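PDB 5V6F: hemolysin-related protein from Vibrio cholerae serotype O1, which binds mannose-containing glycans, probably those of the mammalian host, through this second beta-prism lectin domain of a biofilm protein. Local coordinates for residues I33-V44 / I122-V131. Residues are numbered along the deposited sequence; the frame is centred on the assembly and turned at random.
With MAN (alpha-D-mannopyranose), chain B.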
loop_
_atom_site.group_PDB
_atom_site.type_symbol
_atom_site.label_atom_id
_atom_site.label_comp_id
_atom_site.label_asym_id
_atom_site.label_seq_id
_atom_site.Cartn_x
_atom_site.Cartn_y
_atom_site.Cartn_z
ATOM N N ILE A 33 -1.599 -1.858 -7.119
ATOM C CA ILE A 33 -1.096 -0.731 -6.341
ATOM C C ILE A 33 0.159 -0.217 -7.040
ATOM O O ILE A 33 1.181 -0.912 -7.103
ATOM C CB ILE A 33 -0.817 -1.124 -4.884
ATOM C CG1 ILE A 33 -2.099 -1.620 -4.193
ATOM C CG2 ILE A 33 -0.203 0.053 -4.121
ATOM C CD1 ILE A 33 -3.280 -0.644 -4.216
ATOM N N ASP A 34 0.089 1.008 -7.568
ATOM C CA ASP A 34 1.182 1.570 -8.354
ATOM C C ASP A 34 2.236 2.263 -7.498
ATOM O O ASP A 34 3.432 2.166 -7.798
ATOM C CB ASP A 34 0.638 2.571 -9.380
ATOM C CG ASP A 34 -0.257 1.918 -10.416
ATOM O OD1 ASP A 34 -1.459 1.730 -10.133
ATOM O OD2 ASP A 34 0.245 1.595 -11.515
ATOM N N ALA A 35 1.823 2.959 -6.438
ATOM C CA ALA A 35 2.763 3.726 -5.631
ATOM C C ALA A 35 2.145 4.055 -4.279
ATOM O O ALA A 35 0.925 4.197 -4.159
ATOM C CB ALA A 35 3.179 5.017 -6.342
ATOM N N ILE A 36 3.012 4.194 -3.272
ATOM C CA ILE A 36 2.621 4.532 -1.906
ATOM C C ILE A 36 3.536 5.625 -1.379
ATOM O O ILE A 36 4.758 5.561 -1.556
ATOM C CB ILE A 36 2.688 3.304 -0.975
ATOM C CG1 ILE A 36 1.578 2.315 -1.322
ATOM C CG2 ILE A 36 2.603 3.723 0.500
ATOM C CD1 ILE A 36 1.673 0.990 -0.585
ATOM N N GLY A 37 2.950 6.602 -0.689
ATOM C CA GLY A 37 3.724 7.624 -0.011
ATOM C C GLY A 37 3.029 8.180 1.216
ATOM O O GLY A 37 1.976 7.681 1.626
ATOM N N THR A 38 3.618 9.217 1.814
ATOM C CA THR A 38 3.016 9.912 2.942
ATOM C C THR A 38 2.717 11.377 2.652
ATOM O O THR A 38 2.121 12.052 3.501
ATOM C CB THR A 38 3.922 9.809 4.179
ATOM O OG1 THR A 38 5.205 10.378 3.891
ATOM C CG2 THR A 38 4.095 8.348 4.587
ATOM N N THR A 39 3.114 11.883 1.487
ATOM C CA THR A 39 2.699 13.183 0.984
ATOM C C THR A 39 2.308 13.012 -0.473
ATOM O O THR A 39 2.555 11.970 -1.084
ATOM C CB THR A 39 3.811 14.236 1.092
ATOM O OG1 THR A 39 4.842 13.935 0.143
ATOM C CG2 THR A 39 4.398 14.262 2.489
ATOM N N VAL A 40 1.709 14.058 -1.042
ATOM C CA VAL A 40 1.363 14.022 -2.458
ATOM C C VAL A 40 2.588 14.010 -3.356
ATOM O O VAL A 40 2.466 13.688 -4.545
ATOM C CB VAL A 40 0.461 15.214 -2.840
ATOM C CG1 VAL A 40 -0.878 15.110 -2.131
ATOM C CG2 VAL A 40 1.140 16.535 -2.523
ATOM N N ASN A 41 3.766 14.327 -2.817
ATOM C CA ASN A 41 4.979 14.457 -3.612
ATOM C C ASN A 41 5.934 13.277 -3.500
ATOM O O ASN A 41 6.782 13.114 -4.383
ATOM C CB ASN A 41 5.750 15.720 -3.206
ATOM C CG ASN A 41 5.068 16.990 -3.650
ATOM O OD1 ASN A 41 4.274 16.987 -4.589
ATOM N ND2 ASN A 41 5.383 18.089 -2.980
ATOM N N ASN A 42 5.845 12.461 -2.447
ATOM C CA ASN A 42 6.899 11.489 -2.171
ATOM C C ASN A 42 6.469 10.043 -2.416
ATOM O O ASN A 42 7.080 9.122 -1.861
ATOM C CB ASN A 42 7.428 11.661 -0.743
ATOM C CG ASN A 42 6.450 11.202 0.329
ATOM O OD1 ASN A 42 5.393 10.639 0.047
ATOM N ND2 ASN A 42 6.823 11.432 1.584
ATOM N N LEU A 43 5.468 9.813 -3.262
ATOM C CA LEU A 43 5.042 8.444 -3.525
ATOM C C LEU A 43 6.181 7.620 -4.116
ATOM O O LEU A 43 6.966 8.101 -4.938
ATOM C CB LEU A 43 3.835 8.424 -4.463
ATOM C CG LEU A 43 2.494 8.774 -3.804
ATOM C CD1 LEU A 43 2.263 10.276 -3.804
ATOM C CD2 LEU A 43 1.343 8.053 -4.491
ATOM N N VAL A 44 6.250 6.361 -3.685
ATOM C CA VAL A 44 7.271 5.401 -4.088
ATOM C C VAL A 44 6.584 4.347 -4.945
ATOM O O VAL A 44 5.612 3.723 -4.504
ATOM C CB VAL A 44 7.941 4.751 -2.863
ATOM C CG1 VAL A 44 8.903 3.644 -3.284
ATOM C CG2 VAL A 44 8.650 5.796 -2.016
ATOM N N ILE A 122 6.293 4.288 6.805
ATOM C CA ILE A 122 5.892 3.222 5.899
ATOM C C ILE A 122 7.120 2.847 5.088
ATOM O O ILE A 122 7.717 3.704 4.421
ATOM C CB ILE A 122 4.739 3.638 4.972
ATOM C CG1 ILE A 122 3.579 4.238 5.775
ATOM C CG2 ILE A 122 4.263 2.429 4.155
ATOM C CD1 ILE A 122 2.445 4.784 4.911
ATOM N N ASN A 123 7.513 1.583 5.163
ATOM C CA ASN A 123 8.516 1.052 4.261
ATOM C C ASN A 123 7.801 0.525 3.028
ATOM O O ASN A 123 6.746 -0.101 3.138
ATOM C CB ASN A 123 9.331 -0.054 4.933
ATOM C CG ASN A 123 10.083 0.438 6.155
ATOM O OD1 ASN A 123 10.557 1.573 6.188
ATOM N ND2 ASN A 123 10.193 -0.412 7.165
ATOM N N VAL A 124 8.355 0.822 1.854
ATOM C CA VAL A 124 7.745 0.461 0.580
ATOM C C VAL A 124 8.807 -0.176 -0.300
ATOM O O VAL A 124 9.900 0.377 -0.457
ATOM C CB VAL A 124 7.134 1.683 -0.134
ATOM C CG1 VAL A 124 6.399 1.246 -1.395
ATOM C CG2 VAL A 124 6.205 2.449 0.804
ATOM N N TRP A 125 8.480 -1.325 -0.882
ATOM C CA TRP A 125 9.369 -2.028 -1.798
ATOM C C TRP A 125 8.819 -1.894 -3.211
ATOM O O TRP A 125 7.656 -2.233 -3.463
ATOM C CB TRP A 125 9.506 -3.500 -1.405
ATOM C CG TRP A 125 10.328 -3.720 -0.172
ATOM C CD1 TRP A 125 11.640 -4.095 -0.121
ATOM C CD2 TRP A 125 9.898 -3.576 1.191
ATOM N NE1 TRP A 125 12.051 -4.199 1.186
ATOM C CE2 TRP A 125 11.003 -3.885 2.010
ATOM C CE3 TRP A 125 8.689 -3.217 1.795
ATOM C CZ2 TRP A 125 10.935 -3.843 3.403
ATOM C CZ3 TRP A 125 8.623 -3.180 3.179
ATOM C CH2 TRP A 125 9.739 -3.491 3.967
ATOM N N THR A 126 9.646 -1.384 -4.122
ATOM C CA THR A 126 9.269 -1.254 -5.522
ATOM C C THR A 126 10.493 -1.485 -6.391
ATOM O O THR A 126 11.613 -1.122 -6.012
ATOM C CB THR A 126 8.665 0.119 -5.844
ATOM O OG1 THR A 126 8.256 0.151 -7.219
ATOM C CG2 THR A 126 9.666 1.248 -5.593
ATOM N N GLY A 127 10.269 -2.098 -7.547
ATOM C CA GLY A 127 11.261 -2.206 -8.594
ATOM C C GLY A 127 11.088 -1.215 -9.727
ATOM O O GLY A 127 11.737 -1.368 -10.769
ATOM N N GLY A 128 10.220 -0.215 -9.575
ATOM C CA GLY A 128 10.071 0.833 -10.566
ATOM C C GLY A 128 8.808 0.765 -11.395
ATOM O O GLY A 128 8.621 1.619 -12.268
ATOM N N TRP A 129 7.942 -0.222 -11.165
ATOM C CA TRP A 129 6.676 -0.330 -11.882
ATOM C C TRP A 129 5.489 -0.328 -10.929
ATOM O O TRP A 129 4.610 0.532 -11.050
ATOM C CB TRP A 129 6.670 -1.597 -12.748
ATOM C CG TRP A 129 5.384 -1.828 -13.502
ATOM C CD1 TRP A 129 4.492 -0.883 -13.927
ATOM C CD2 TRP A 129 4.856 -3.092 -13.917
ATOM N NE1 TRP A 129 3.442 -1.483 -14.580
ATOM C CE2 TRP A 129 3.642 -2.839 -14.589
ATOM C CE3 TRP A 129 5.290 -4.414 -13.786
ATOM C CZ2 TRP A 129 2.859 -3.859 -15.123
ATOM C CZ3 TRP A 129 4.512 -5.423 -14.316
ATOM C CH2 TRP A 129 3.311 -5.141 -14.976
ATOM N N LEU A 130 5.432 -1.269 -9.990
ATOM C CA LEU A 130 4.349 -1.371 -9.027
ATOM C C LEU A 130 4.944 -1.508 -7.633
ATOM O O LEU A 130 6.165 -1.559 -7.452
ATOM C CB LEU A 130 3.436 -2.559 -9.353
ATOM C CG LEU A 130 2.808 -2.528 -10.746
ATOM C CD1 LEU A 130 2.189 -3.865 -11.078
ATOM C CD2 LEU A 130 1.771 -1.421 -10.843
ATOM N N VAL A 131 4.067 -1.562 -6.638
ATOM C CA VAL A 131 4.476 -1.790 -5.260
ATOM C C VAL A 131 4.496 -3.291 -5.014
ATOM O O VAL A 131 3.469 -3.964 -5.143
ATOM C CB VAL A 131 3.535 -1.083 -4.276
ATOM C CG1 VAL A 131 3.854 -1.483 -2.837
ATOM C CG2 VAL A 131 3.640 0.425 -4.448
HETATM C C1 MAN B . -4.392 -0.152 -14.998
HETATM C C2 MAN B . -4.188 1.346 -15.159
HETATM C C3 MAN B . -2.705 1.658 -15.060
HETATM C C4 MAN B . -2.084 1.035 -13.783
HETATM C C5 MAN B . -2.438 -0.473 -13.674
HETATM C C6 MAN B . -2.003 -1.120 -12.353
HETATM O O2 MAN B . -4.816 2.069 -14.107
HETATM O O3 MAN B . -2.469 3.064 -15.098
HETATM O O4 MAN B . -0.675 1.163 -13.827
HETATM O O5 MAN B . -3.861 -0.634 -13.796
HETATM O O6 MAN B . -2.589 -0.392 -11.275
HETATM O O HOH W 1 2.744 1.731 -12.609
#
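Ile36 and Val124 meet where two of the three four-stranded antiparallel sheets of the beta-prism lectin domain come together through their inner faces, the axes of 33-37 and 122-126 approaching to 8.0 Å. Ile36 points across the interface: its CB already lies against Val124 CG2, and CG2, anti to the backbone N, goes on to the same methyl at 3.8 Å. The other branch, CG1, passes Val131 CG2, and its extended end (chi2 172°) carries CD1 to Val131 CG1 at 4.0 Å. Val44, paired with Ile36 by two backbone hydrogen bonds, lies alongside Val124, the two side chains pointing opposite ways, and its CG1 presses on Thr126 CG2 at 3.4 Å, tighter than a normal methyl contact. At the other end Thr38 CG2 meets Ile122 CD1, while Thr38 OG1 is hydrogen-bonded to Val18 O. Toward the sugar a backbone bond links the two segments, Val131 N to Ile33 O (3.0 Å, 171° at the hydrogen). Thr126 OG1 ties off the 126-130 turn, donating to Leu130 O and accepting from Gly128 N in an ST turn. Just beyond Ile33, Asp34 faces the glycan pocket: OD1 accepts from mannose O6 and OD2 from O4, with backbone groups of the pocket, among them Phe31 N and Ala32 N, also bonding this sugar. A water donates both to Asp34 OD2 and to Trp129 O, each at 2.7 Å, bridging the carboxylate to the 126-130 turn.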